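Local coordinates for Alr2269 protein (Nostoc sp., PDB 3MC9), which probably takes part in beta-barrel protein biogenesis and polypeptide transport at the outer membrane, here through periplasmic POTRA domains of its Omp85 family, at residues Pro138-Val143 and Ala168-Ile173; Val117-Glu122 and Val130-Gln135. One frame throughout, in Å; residues are numbered along the deposited sequence.

Interaction 1: residues Pro138-Val143 and Ala168-Ile173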
ATOM      1  N   PRO A 138       0.439  -7.612  -5.544  1.00 45.23           N
ATOM      2  CA  PRO A 138       0.268  -8.383  -6.763  1.00 45.82           C
ATOM      3  C   PRO A 138      -0.145  -7.483  -7.919  1.00 44.70           C
ATOM      4  O   PRO A 138      -0.486  -6.315  -7.699  1.00 43.56           O
ATOM      5  CB  PRO A 138      -0.882  -9.321  -6.413  1.00 46.28           C
ATOM      6  CG  PRO A 138      -1.728  -8.510  -5.502  1.00 45.22           C
ATOM      7  CD  PRO A 138      -0.773  -7.642  -4.712  1.00 45.04           C
ATOM      8  N   VAL A 139      -0.109  -8.019  -9.132  1.00 45.26           N
ATOM      9  CA  VAL A 139      -0.600  -7.303 -10.315  1.00 44.89           C
ATOM     10  C   VAL A 139      -2.107  -7.131 -10.154  1.00 44.13           C
ATOM     11  O   VAL A 139      -2.801  -8.078  -9.807  1.00 43.86           O
ATOM     12  CB  VAL A 139      -0.300  -8.089 -11.608  1.00 46.47           C
ATOM     13  CG1 VAL A 139      -0.804  -7.336 -12.834  1.00 47.01           C
ATOM     14  CG2 VAL A 139       1.204  -8.367 -11.730  1.00 46.97           C
ATOM     15  N   LEU A 140      -2.609  -5.914 -10.355  1.00 43.85           N
ATOM     16  CA  LEU A 140      -4.057  -5.658 -10.231  1.00 43.30           C
ATOM     17  C   LEU A 140      -4.808  -6.308 -11.391  1.00 44.84           C
ATOM     18  O   LEU A 140      -4.619  -5.931 -12.557  1.00 45.64           O
ATOM     19  CB  LEU A 140      -4.349  -4.155 -10.180  1.00 41.93           C
ATOM     20  CG  LEU A 140      -5.813  -3.736 -10.025  1.00 40.45           C
ATOM     21  CD1 LEU A 140      -6.374  -4.161  -8.658  1.00 38.09           C
ATOM     22  CD2 LEU A 140      -5.955  -2.246 -10.221  1.00 36.88           C
ATOM     23  N   SER A 141      -5.650  -7.291 -11.080  1.00 45.54           N
ATOM     24  CA  SER A 141      -6.479  -7.917 -12.106  1.00 46.94           C
ATOM     25  C   SER A 141      -7.833  -7.222 -12.186  1.00 46.91           C
ATOM     26  O   SER A 141      -8.338  -6.972 -13.288  1.00 47.87           O
ATOM     27  CB  SER A 141      -6.655  -9.418 -11.859  1.00 48.36           C
ATOM     28  OG  SER A 141      -7.227  -9.673 -10.592  1.00 47.51           O
ATOM     29  N   LYS A 142      -8.423  -6.907 -11.032  1.00 45.79           N
ATOM     30  CA  LYS A 142      -9.670  -6.157 -11.027  1.00 44.92           C
ATOM     31  C   LYS A 142     -10.076  -5.507  -9.699  1.00 42.74           C
ATOM     32  O   LYS A 142      -9.570  -5.858  -8.633  1.00 41.78           O
ATOM     33  CB  LYS A 142     -10.795  -7.040 -11.573  1.00 47.49           C
ATOM     34  CG  LYS A 142     -11.683  -7.713 -10.574  1.00 49.41           C
ATOM     35  CD  LYS A 142     -13.121  -7.626 -11.035  1.00 52.66           C
ATOM     36  CE  LYS A 142     -13.612  -8.876 -11.706  1.00 55.92           C
ATOM     37  NZ  LYS A 142     -15.081  -8.732 -11.937  1.00 58.36           N
ATOM     38  N   VAL A 143     -10.967  -4.518  -9.805  1.00 41.06           N
ATOM     39  CA  VAL A 143     -11.594  -3.878  -8.655  1.00 39.65           C
ATOM     40  C   VAL A 143     -13.103  -4.156  -8.669  1.00 40.71           C
ATOM     41  O   VAL A 143     -13.775  -3.936  -9.676  1.00 41.26           O
ATOM     42  CB  VAL A 143     -11.326  -2.339  -8.610  1.00 38.34           C
ATOM     43  CG1 VAL A 143     -12.037  -1.700  -7.434  1.00 35.23           C
ATOM     44  CG2 VAL A 143      -9.834  -2.058  -8.526  1.00 36.13           C
ATOM     45  N   ALA A 168      -7.568   1.207 -16.346  1.00 48.83           N
ATOM     46  CA  ALA A 168      -6.246   1.663 -16.731  1.00 49.71           C
ATOM     47  C   ALA A 168      -5.127   1.116 -15.839  1.00 48.61           C
ATOM     48  O   ALA A 168      -3.988   1.030 -16.271  1.00 49.68           O
ATOM     49  CB  ALA A 168      -6.220   3.204 -16.730  1.00 50.10           C
ATOM     50  N   GLN A 169      -5.449   0.767 -14.594  1.00 46.53           N
ATOM     51  CA  GLN A 169      -4.458   0.222 -13.663  1.00 45.49           C
ATOM     52  C   GLN A 169      -4.356  -1.311 -13.757  1.00 45.44           C
ATOM     53  O   GLN A 169      -3.477  -1.907 -13.158  1.00 44.80           O
ATOM     54  CB  GLN A 169      -4.784   0.658 -12.221  1.00 43.90           C
ATOM     55  CG  GLN A 169      -4.972   2.179 -12.024  1.00 42.89           C
ATOM     56  CD  GLN A 169      -5.407   2.557 -10.602  1.00 40.78           C
ATOM     57  OE1 GLN A 169      -5.070   1.874  -9.624  1.00 39.51           O
ATOM     58  NE2 GLN A 169      -6.170   3.652 -10.484  1.00 35.57           N
ATOM     59  N   TYR A 170      -5.263  -1.939 -14.505  1.00 46.25           N
ATOM     60  CA  TYR A 170      -5.290  -3.399 -14.660  1.00 47.27           C
ATOM     61  C   TYR A 170      -4.053  -3.892 -15.409  1.00 48.37           C
ATOM     62  O   TYR A 170      -3.588  -3.240 -16.335  1.00 49.12           O
ATOM     63  CB  TYR A 170      -6.538  -3.854 -15.431  1.00 48.22           C
ATOM     64  CG  TYR A 170      -7.869  -3.721 -14.696  1.00 48.24           C
ATOM     65  CD1 TYR A 170      -7.986  -2.995 -13.503  1.00 46.53           C
ATOM     66  CD2 TYR A 170      -9.024  -4.300 -15.221  1.00 49.38           C
ATOM     67  CE1 TYR A 170      -9.204  -2.886 -12.847  1.00 46.43           C
ATOM     68  CE2 TYR A 170     -10.251  -4.181 -14.574  1.00 49.50           C
ATOM     69  CZ  TYR A 170     -10.333  -3.477 -13.388  1.00 47.42           C
ATOM     70  OH  TYR A 170     -11.541  -3.363 -12.741  1.00 47.86           O
ATOM     71  N   GLY A 171      -3.526  -5.041 -14.996  1.00 48.77           N
ATOM     72  CA  GLY A 171      -2.380  -5.669 -15.677  1.00 50.44           C
ATOM     73  C   GLY A 171      -1.027  -5.117 -15.246  1.00 50.36           C
ATOM     74  O   GLY A 171       0.003  -5.468 -15.814  1.00 51.83           O
ATOM     75  N   LYS A 172      -1.034  -4.250 -14.238  1.00 49.23           N
ATOM     76  CA  LYS A 172       0.185  -3.705 -13.651  1.00 48.92           C
ATOM     77  C   LYS A 172       0.144  -3.903 -12.151  1.00 46.84           C
ATOM     78  O   LYS A 172      -0.930  -4.079 -11.562  1.00 45.56           O
ATOM     79  CB  LYS A 172       0.294  -2.212 -13.933  1.00 49.60           C
ATOM     80  CG  LYS A 172       0.928  -1.867 -15.277  1.00 52.82           C
ATOM     81  CD  LYS A 172       0.996  -0.354 -15.466  1.00 54.92           C
ATOM     82  CE  LYS A 172      -0.395   0.279 -15.535  1.00 54.07           C
ATOM     83  NZ  LYS A 172      -0.308   1.753 -15.469  1.00 55.03           N
ATOM     84  N   ILE A 173       1.321  -3.849 -11.532  1.00 45.85           N
ATOM     85  CA  ILE A 173       1.420  -4.007 -10.088  1.00 43.93           C
ATOM     86  C   ILE A 173       0.482  -2.989  -9.433  1.00 41.83           C
ATOM     87  O   ILE A 173       0.382  -1.848  -9.872  1.00 41.13           O
ATOM     88  CB  ILE A 173       2.890  -3.894  -9.567  1.00 45.22           C
ATOM     89  CG1 ILE A 173       2.935  -4.103  -8.047  1.00 44.85           C
ATOM     90  CG2 ILE A 173       3.550  -2.565  -9.969  1.00 44.29           C
ATOM     91  CD1 ILE A 173       4.315  -3.929  -7.442  1.00 46.71           C
TER

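Interaction 2: residues Val117-Glu122 and Val130-Gln135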
ATOM      1  N   VAL A 117       5.340  -4.755   5.047  1.00 41.50           N
ATOM      2  CA  VAL A 117       6.641  -4.165   5.284  1.00 40.58           C
ATOM      3  C   VAL A 117       7.017  -4.360   6.750  1.00 41.27           C
ATOM      4  O   VAL A 117       6.219  -4.067   7.645  1.00 41.10           O
ATOM      5  CB  VAL A 117       6.628  -2.643   5.030  1.00 40.37           C
ATOM      6  CG1 VAL A 117       8.029  -2.071   5.233  1.00 37.59           C
ATOM      7  CG2 VAL A 117       6.088  -2.324   3.644  1.00 38.61           C
ATOM      8  N   GLN A 118       8.220  -4.866   6.993  1.00 41.31           N
ATOM      9  CA  GLN A 118       8.757  -4.894   8.343  1.00 42.10           C
ATOM     10  C   GLN A 118      10.250  -4.605   8.356  1.00 40.96           C
ATOM     11  O   GLN A 118      10.928  -4.743   7.343  1.00 40.74           O
ATOM     12  CB  GLN A 118       8.476  -6.246   8.996  1.00 43.73           C
ATOM     13  CG  GLN A 118       8.905  -7.437   8.167  1.00 46.02           C
ATOM     14  CD  GLN A 118       8.503  -8.775   8.791  1.00 49.84           C
ATOM     15  OE1 GLN A 118       9.204  -9.312   9.656  1.00 54.19           O
ATOM     16  NE2 GLN A 118       7.385  -9.320   8.341  1.00 51.67           N
ATOM     17  N   ALA A 119      10.740  -4.209   9.522  1.00 40.83           N
ATOM     18  CA  ALA A 119      12.162  -4.026   9.760  1.00 40.66           C
ATOM     19  C   ALA A 119      12.639  -5.124  10.700  1.00 41.47           C
ATOM     20  O   ALA A 119      12.068  -5.331  11.789  1.00 42.17           O
ATOM     21  CB  ALA A 119      12.428  -2.684  10.353  1.00 40.11           C
ATOM     22  N   SER A 120      13.683  -5.826  10.266  1.00 40.93           N
ATOM     23  CA  SER A 120      14.324  -6.867  11.057  1.00 41.48           C
ATOM     24  C   SER A 120      15.786  -6.444  11.367  1.00 40.76           C
ATOM     25  O   SER A 120      16.611  -6.395  10.463  1.00 40.26           O
ATOM     26  CB  SER A 120      14.270  -8.182  10.274  1.00 42.01           C
ATOM     27  OG  SER A 120      14.821  -9.257  11.016  1.00 44.22           O
ATOM     28  N   PRO A 121      16.091  -6.099  12.629  1.00 40.68           N
ATOM     29  CA  PRO A 121      17.452  -5.698  13.014  1.00 41.06           C
ATOM     30  C   PRO A 121      18.326  -6.808  13.629  1.00 42.00           C
ATOM     31  O   PRO A 121      17.877  -7.547  14.512  1.00 42.63           O
ATOM     32  CB  PRO A 121      17.213  -4.591  14.055  1.00 40.79           C
ATOM     33  CG  PRO A 121      15.878  -4.863  14.639  1.00 41.45           C
ATOM     34  CD  PRO A 121      15.127  -5.826  13.710  1.00 41.26           C
ATOM     35  N   GLU A 122      19.577  -6.886  13.171  1.00 41.87           N
ATOM     36  CA  GLU A 122      20.531  -7.898  13.653  1.00 42.91           C
ATOM     37  C   GLU A 122      21.760  -7.165  14.173  1.00 41.98           C
ATOM     38  O   GLU A 122      22.489  -6.506  13.412  1.00 41.23           O
ATOM     39  CB  GLU A 122      20.900  -8.896  12.538  1.00 43.92           C
ATOM     40  CG  GLU A 122      21.716 -10.100  12.989  1.00 48.10           C
ATOM     41  CD  GLU A 122      22.321 -10.877  11.820  1.00 53.51           C
ATOM     42  OE1 GLU A 122      23.156 -10.307  11.088  1.00 56.07           O
ATOM     43  OE2 GLU A 122      21.964 -12.063  11.635  1.00 59.51           O
ATOM     44  N   VAL A 130      20.227  -3.786   9.349  1.00 34.54           N
ATOM     45  CA  VAL A 130      18.767  -3.593   9.317  1.00 33.72           C
ATOM     46  C   VAL A 130      18.231  -4.139   8.000  1.00 34.02           C
ATOM     47  O   VAL A 130      18.614  -3.673   6.925  1.00 33.75           O
ATOM     48  CB  VAL A 130      18.378  -2.109   9.486  1.00 33.41           C
ATOM     49  CG1 VAL A 130      16.870  -1.912   9.329  1.00 32.56           C
ATOM     50  CG2 VAL A 130      18.836  -1.574  10.858  1.00 33.30           C
ATOM     51  N   SER A 131      17.372  -5.152   8.098  1.00 34.51           N
ATOM     52  CA  SER A 131      16.700  -5.710   6.936  1.00 34.79           C
ATOM     53  C   SER A 131      15.271  -5.186   6.831  1.00 34.38           C
ATOM     54  O   SER A 131      14.470  -5.325   7.756  1.00 34.63           O
ATOM     55  CB  SER A 131      16.727  -7.240   6.990  1.00 35.79           C
ATOM     56  OG  SER A 131      18.030  -7.712   6.701  1.00 35.99           O
ATOM     57  N   PHE A 132      14.972  -4.541   5.712  1.00 34.31           N
ATOM     58  CA  PHE A 132      13.608  -4.151   5.395  1.00 34.13           C
ATOM     59  C   PHE A 132      13.084  -5.253   4.508  1.00 35.01           C
ATOM     60  O   PHE A 132      13.605  -5.471   3.407  1.00 35.96           O
ATOM     61  CB  PHE A 132      13.546  -2.795   4.703  1.00 33.50           C
ATOM     62  CG  PHE A 132      13.897  -1.646   5.609  1.00 33.51           C
ATOM     63  CD1 PHE A 132      12.991  -1.192   6.569  1.00 32.86           C
ATOM     64  CD2 PHE A 132      15.142  -1.038   5.527  1.00 32.91           C
ATOM     65  CE1 PHE A 132      13.321  -0.146   7.421  1.00 31.99           C
ATOM     66  CE2 PHE A 132      15.479   0.002   6.371  1.00 34.06           C
ATOM     67  CZ  PHE A 132      14.570   0.449   7.330  1.00 32.96           C
ATOM     68  N   ILE A 133      12.090  -5.976   5.008  1.00 35.82           N
ATOM     69  CA  ILE A 133      11.520  -7.099   4.284  1.00 36.74           C
ATOM     70  C   ILE A 133      10.163  -6.665   3.774  1.00 37.42           C
ATOM     71  O   ILE A 133       9.283  -6.277   4.540  1.00 37.20           O
ATOM     72  CB  ILE A 133      11.447  -8.361   5.171  1.00 37.61           C
ATOM     73  CG1 ILE A 133      12.859  -8.731   5.640  1.00 37.73           C
ATOM     74  CG2 ILE A 133      10.811  -9.536   4.400  1.00 36.94           C
ATOM     75  CD1 ILE A 133      12.915  -9.346   7.011  1.00 40.20           C
ATOM     76  N   VAL A 134      10.009  -6.693   2.458  1.00 38.63           N
ATOM     77  CA  VAL A 134       8.846  -6.111   1.826  1.00 38.97           C
ATOM     78  C   VAL A 134       8.193  -7.144   0.916  1.00 40.62           C
ATOM     79  O   VAL A 134       8.870  -8.000   0.351  1.00 41.61           O
ATOM     80  CB  VAL A 134       9.221  -4.851   1.033  1.00 38.61           C
ATOM     81  CG1 VAL A 134       9.962  -3.846   1.931  1.00 37.82           C
ATOM     82  CG2 VAL A 134      10.066  -5.198  -0.188  1.00 38.81           C
ATOM     83  N   GLN A 135       6.874  -7.062   0.798  1.00 41.03           N
ATOM     84  CA  GLN A 135       6.099  -7.958  -0.048  1.00 42.18           C
ATOM     85  C   GLN A 135       5.427  -7.094  -1.087  1.00 41.89           C
ATOM     86  O   GLN A 135       4.489  -6.364  -0.770  1.00 41.85           O
ATOM     87  CB  GLN A 135       5.060  -8.719   0.776  1.00 42.75           C
ATOM     88  CG  GLN A 135       4.252  -9.767  -0.002  1.00 45.36           C
ATOM     89  CD  GLN A 135       5.091 -10.641  -0.936  1.00 48.29           C
ATOM     90  OE1 GLN A 135       4.900 -10.609  -2.147  1.00 52.36           O
ATOM     91  NE2 GLN A 135       6.006 -11.428  -0.378  1.00 48.73           N
TER
HETATM   92  O   HOH W   1       7.076  -8.094   5.406  1.00 44.81           O
HETATM   93  O   HOH W   2      19.135  -7.653   9.284  1.00 35.65           O

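Interaction 1: residues Pro138-Val143 and Ala168-Ile173
The ring of Y170 lies over the backbone of S141 and K142, both of which sit on the same ring face. S141 O stands 3.4 Å above the ring plane and is offset toward the rim. K142 CA makes a CH-pi contact, 4.0 Å from the ring centroid and 26° off the normal. At the far end of the ring, Y170 OH accepts a nearly straight bond from V143 N (3.2 Å) and is also hydrogen-bonded to D163. CG anti to the carbonyl carbon (chi1 -70°) sends the Y170 ring out over S141 O and K142 CA.

Two backbone bonds tie L140 to the type II turn of Q169-K172, in which G171 has positive phi. G171 N donates to L140 O almost straight off the carbonyl (2.8 Å), and L140 N donates to K172 O, tilted 33° from that carbonyl's plane. V139 CG1 lies on the G171-K172 peptide, 3.3 Å from G171 C. L140 CD2 packs on Q169 CB at 3.7 Å and meets Y170 CD1 obliquely at 3.9 Å. Polar backbone groups are thus paired beside buried apolar surface: direction-specific bonds hold the turn to the residues leading into strand 142-146, and Y170 reaches the strand itself through V143 N.

Interaction 2: residues Val117-Glu122 and Val130-Gln135
The ring of F132 is approached obliquely from the partner strand by A119 CB, 4.0 Å from F132 CE1. Over one face of the ring lies V130 CG1, a neighbour from its own strand, 3.7 Å above the plane and offset toward the rim. F132 points to the sheet face shared with V117, A119, P121, V130 and V134, and its chi1 of -70°, with CG anti to the carbonyl carbon, sets the ring beside A119 CB. On that face V117 CG1 meets V134 CG1 at 4.2 Å, and helix 98-110 packs against it, with I108 touching V117 and F132, I105 touching A119, and L101 touching V130.

The strands run antiparallel, their axes at 156°. The hydrogen-bonded pairs are Q118 with I133 and S120 with S131, each closed by two backbone bonds. S120 N to S131 O is the shortest of the four at 2.7 Å and lies in the carbonyl plane, whereas S131 N reaches S120 O tilted 30° from the plane. The intervening pairs, V117-V134, A119-F132 and P121-V130, are non-hydrogen-bonded.

The face bearing Q118, S120, S131 and I133 is mixed in character. I133 CD1 lies against S120 CB at 3.7 Å, and Q118 CG rests 4.0 Å from I133 CB as the two chains cross. One water accepts from Q118 NE2 and can donate to I133 O, while another joins S120 O to S131 OG at 3.1 and 2.8 Å respectively. S120 O therefore takes both a backbone N-H and a water. At the turn-proximal end E122 forms a salt bridge with R129. The chemistry implies a two-sided hairpin: regular backbone pairing sets the register, apolar groups seat it on the helix, and water mediates polar links on the other side.

In the fold
The two contacts lie in series along the chain, with centres 26 Å apart and in different POTRA-type repeats, consistent with successive POTRA modules. Interaction 2 is partly buried and pairs strands 114-124 and 127-136, neighbours in a four-stranded mixed sheet, with helix 98-110 packed on the V117, A119, V130 and F132 side of the hairpin. Interaction 1 is a surface contact of similar buried area, 417 against 441 Å², but it joins the start of strand 142-146 and the residues leading into it to the loop between helices 161-166 and 176-192. Repeated backbone bonds along paired strands dominate interaction 2. Interaction 1 has a single bridge, V139 with I173, and relies more on a tyrosine ring and its hydroxyl.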